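Local coordinates for gentamicin resistance protein (Enterococcus gallinarum, PDB 6CTZ) that phosphorylates the 2'' hydroxyl of aminoglycoside antibiotics such as kanamycin, probably with GTP as phosphate donor, and so confers resistance to them, at residues 15-21 / 32-36. The protein carries 2 engineered substitutions. Numbering follows the deposited sequence.
Sequences ISIQSVE and ILVNG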
ATOM      1  N   ILE A  15      29.839  -2.007  -7.575  1.00 22.26           N
ATOM      2  CA  ILE A  15      29.126  -0.745  -7.744  1.00 23.48           C
ATOM      3  C   ILE A  15      30.119   0.395  -7.582  1.00 26.93           C
ATOM      4  O   ILE A  15      30.652   0.618  -6.487  1.00 29.59           O
ATOM      5  CB  ILE A  15      27.962  -0.613  -6.755  1.00 22.99           C
ATOM      6  CG1 ILE A  15      26.965  -1.738  -6.986  1.00 23.65           C
ATOM      7  CG2 ILE A  15      27.283   0.750  -6.895  1.00 25.17           C
ATOM      8  CD1 ILE A  15      25.905  -1.791  -5.959  1.00 24.80           C
ATOM      9  N   SER A  16      30.367   1.120  -8.669  1.00 27.21           N
ATOM     10  CA  SER A  16      31.140   2.355  -8.641  1.00 28.71           C
ATOM     11  C   SER A  16      30.153   3.499  -8.800  1.00 29.01           C
ATOM     12  O   SER A  16      29.476   3.600  -9.828  1.00 30.71           O
ATOM     13  CB  SER A  16      32.168   2.390  -9.770  1.00 30.29           C
ATOM     14  OG  SER A  16      32.828   3.642  -9.809  0.39 30.18           O
ATOM     15  N   ILE A  17      30.067   4.348  -7.788  1.00 27.89           N
ATOM     16  CA  ILE A  17      29.009   5.347  -7.718  1.00 28.30           C
ATOM     17  C   ILE A  17      29.469   6.620  -8.417  1.00 28.97           C
ATOM     18  O   ILE A  17      30.448   7.255  -8.001  1.00 30.46           O
ATOM     19  CB  ILE A  17      28.588   5.606  -6.267  1.00 28.38           C
ATOM     20  CG1 ILE A  17      27.904   4.357  -5.701  1.00 28.64           C
ATOM     21  CG2 ILE A  17      27.676   6.791  -6.204  1.00 29.30           C
ATOM     22  CD1 ILE A  17      27.403   4.510  -4.282  1.00 29.36           C
ATOM     23  N   GLN A  18      28.781   6.966  -9.504  1.00 28.85           N
ATOM     24  CA  GLN A  18      29.009   8.199 -10.243  1.00 30.55           C
ATOM     25  C   GLN A  18      27.965   9.260  -9.947  1.00 29.67           C
ATOM     26  O   GLN A  18      28.247  10.452 -10.093  1.00 30.51           O
ATOM     27  CB  GLN A  18      29.003   7.925 -11.751  1.00 33.59           C
ATOM     28  CG  GLN A  18      30.197   7.131 -12.259  1.00 35.83           C
ATOM     29  CD  GLN A  18      29.937   5.638 -12.301  1.00 37.02           C
ATOM     30  OE1 GLN A  18      28.833   5.196 -12.622  0.40 37.39           O
ATOM     31  NE2 GLN A  18      30.956   4.851 -11.974  0.53 37.60           N
ATOM     32  N   SER A  19      26.770   8.855  -9.534  1.00 27.96           N
ATOM     33  CA  SER A  19      25.732   9.802  -9.210  1.00 27.31           C
ATOM     34  C   SER A  19      24.823   9.188  -8.196  1.00 26.51           C
ATOM     35  O   SER A  19      24.629   8.022  -8.227  1.00 25.82           O
ATOM     36  CB  SER A  19      24.915  10.175 -10.435  1.00 28.17           C
ATOM     37  OG  SER A  19      24.079   9.143 -10.923  1.00 29.06           O
ATOM     38  N   VAL A  20      24.314  10.001  -7.300  1.00 27.14           N
ATOM     39  CA  VAL A  20      23.374   9.577  -6.278  1.00 27.50           C
ATOM     40  C   VAL A  20      22.362  10.674  -6.058  1.00 26.55           C
ATOM     41  O   VAL A  20      22.716  11.804  -5.895  1.00 27.66           O
ATOM     42  CB  VAL A  20      24.039   9.277  -4.961  1.00 31.24           C
ATOM     43  CG1 VAL A  20      23.042   8.770  -3.969  1.00 32.36           C
ATOM     44  CG2 VAL A  20      25.051   8.231  -5.149  1.00 32.85           C
ATOM     45  N   GLU A  21      21.094  10.316  -6.059  1.00 24.73           N
ATOM     46  CA  GLU A  21      20.044  11.273  -5.850  1.00 24.97           C
ATOM     47  C   GLU A  21      18.894  10.683  -5.031  1.00 23.69           C
ATOM     48  O   GLU A  21      18.622   9.526  -5.090  1.00 22.98           O
ATOM     49  CB  GLU A  21      19.508  11.780  -7.190  1.00 26.87           C
ATOM     50  CG  GLU A  21      19.129  10.705  -8.171  0.32 28.09           C
ATOM     51  CD  GLU A  21      19.024  11.048  -9.674  0.44 29.18           C
ATOM     52  OE1 GLU A  21      19.946  10.701 -10.439  0.53 29.64           O
ATOM     53  OE2 GLU A  21      17.965  11.514 -10.139  0.58 29.89           O
ATOM     54  N   ILE A  32      17.010   5.791  -2.623  1.00 15.88           N
ATOM     55  CA  ILE A  32      17.893   6.639  -3.413  1.00 16.24           C
ATOM     56  C   ILE A  32      18.155   5.956  -4.748  1.00 16.09           C
ATOM     57  O   ILE A  32      17.970   4.749  -4.909  1.00 16.78           O
ATOM     58  CB  ILE A  32      19.211   6.964  -2.686  1.00 18.42           C
ATOM     59  CG1 ILE A  32      20.020   5.689  -2.423  1.00 18.72           C
ATOM     60  CG2 ILE A  32      18.909   7.691  -1.391  1.00 19.97           C
ATOM     61  CD1 ILE A  32      21.395   5.960  -1.819  1.00 20.34           C
ATOM     62  N   LEU A  33      18.574   6.751  -5.723  1.00 17.22           N
ATOM     63  CA  LEU A  33      18.861   6.254  -7.060  1.00 17.12           C
ATOM     64  C   LEU A  33      20.347   6.435  -7.326  1.00 17.53           C
ATOM     65  O   LEU A  33      20.866   7.552  -7.229  1.00 18.36           O
ATOM     66  CB  LEU A  33      18.030   6.999  -8.102  1.00 18.12           C
ATOM     67  CG  LEU A  33      18.138   6.505  -9.543  1.00 19.10           C
ATOM     68  CD1 LEU A  33      17.654   5.057  -9.673  1.00 20.44           C
ATOM     69  CD2 LEU A  33      17.369   7.438 -10.478  1.00 20.37           C
ATOM     70  N   VAL A  34      21.026   5.338  -7.652  1.00 17.65           N
ATOM     71  CA  VAL A  34      22.464   5.323  -7.884  1.00 18.04           C
ATOM     72  C   VAL A  34      22.701   5.115  -9.370  1.00 19.14           C
ATOM     73  O   VAL A  34      22.151   4.185  -9.968  1.00 18.66           O
ATOM     74  CB  VAL A  34      23.145   4.217  -7.061  1.00 19.07           C
ATOM     75  CG1 VAL A  34      24.589   3.996  -7.527  1.00 19.95           C
ATOM     76  CG2 VAL A  34      23.088   4.562  -5.578  1.00 21.04           C
ATOM     77  N   ASN A  35      23.504   5.994  -9.967  1.00 19.78           N
ATOM     78  CA  ASN A  35      23.869   5.920 -11.380  1.00 21.35           C
ATOM     79  C   ASN A  35      22.660   5.955 -12.307  1.00 22.69           C
ATOM     80  O   ASN A  35      22.730   5.463 -13.438  1.00 24.92           O
ATOM     81  CB  ASN A  35      24.769   4.715 -11.682  1.00 23.08           C
ATOM     82  CG  ASN A  35      26.054   4.741 -10.877  1.00 23.50           C
ATOM     83  OD1 ASN A  35      26.434   5.780 -10.345  1.00 24.32           O
ATOM     84  ND2 ASN A  35      26.725   3.599 -10.781  1.00 23.95           N
ATOM     85  N   GLY A  36      21.547   6.530 -11.849  1.00 21.96           N
ATOM     86  CA  GLY A  36      20.326   6.554 -12.619  1.00 22.42           C
ATOM     87  C   GLY A  36      19.666   5.211 -12.822  1.00 22.26           C
ATOM     88  O   GLY A  36      18.603   5.153 -13.454  1.00 24.54           O
TER
HETATM   89  O   HOH W   1      21.513   8.581  -9.827  1.00 21.89           O
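Asn35 meets the loop of residues 16-19 through both ends of its side-chain amide. Asn35 ND2 donates to Ser16 O at 2.9 Å, and that acceptor lies close to the amide plane. Asn35 OD1 accepts two backbone N-H groups, from Gln18 N at 2.8 Å and from Ser19 N at 3.2 Å. With CG beside the backbone N (chi1 -59°), the amide reaches this loop, and the three bonds fix its rotation.

Backbone bonds continue the pairing. Asn35 N donates to Ser19 O, and Glu21 and Leu33 form a hydrogen-bonded antiparallel pair, with Leu33 N 2.8 Å from Glu21 O. Strands 20-25 and 29-34 make a beta hairpin at the edge of the five-stranded sheet in the kinase-like N-terminal lobe. Bound GDP lies about 7 Å from the Leu33 side chain.

One water bridges the two segments. It accepts from Ser19 OG and Gly36 N, and donates to Glu21 OE1 (2.7 Å) and Leu33 O.

Apolar contacts gather around Val20 and Val34. The Ile17 and Val34 side chains cross at about a right angle, with Ile17 CG1 3.8 Å from Val34 CG1. Val20 CG1 touches Ile32 CD1 at 3.9 Å. Helix 2-11 packs here, with Thr5 against Ile17 and Val20.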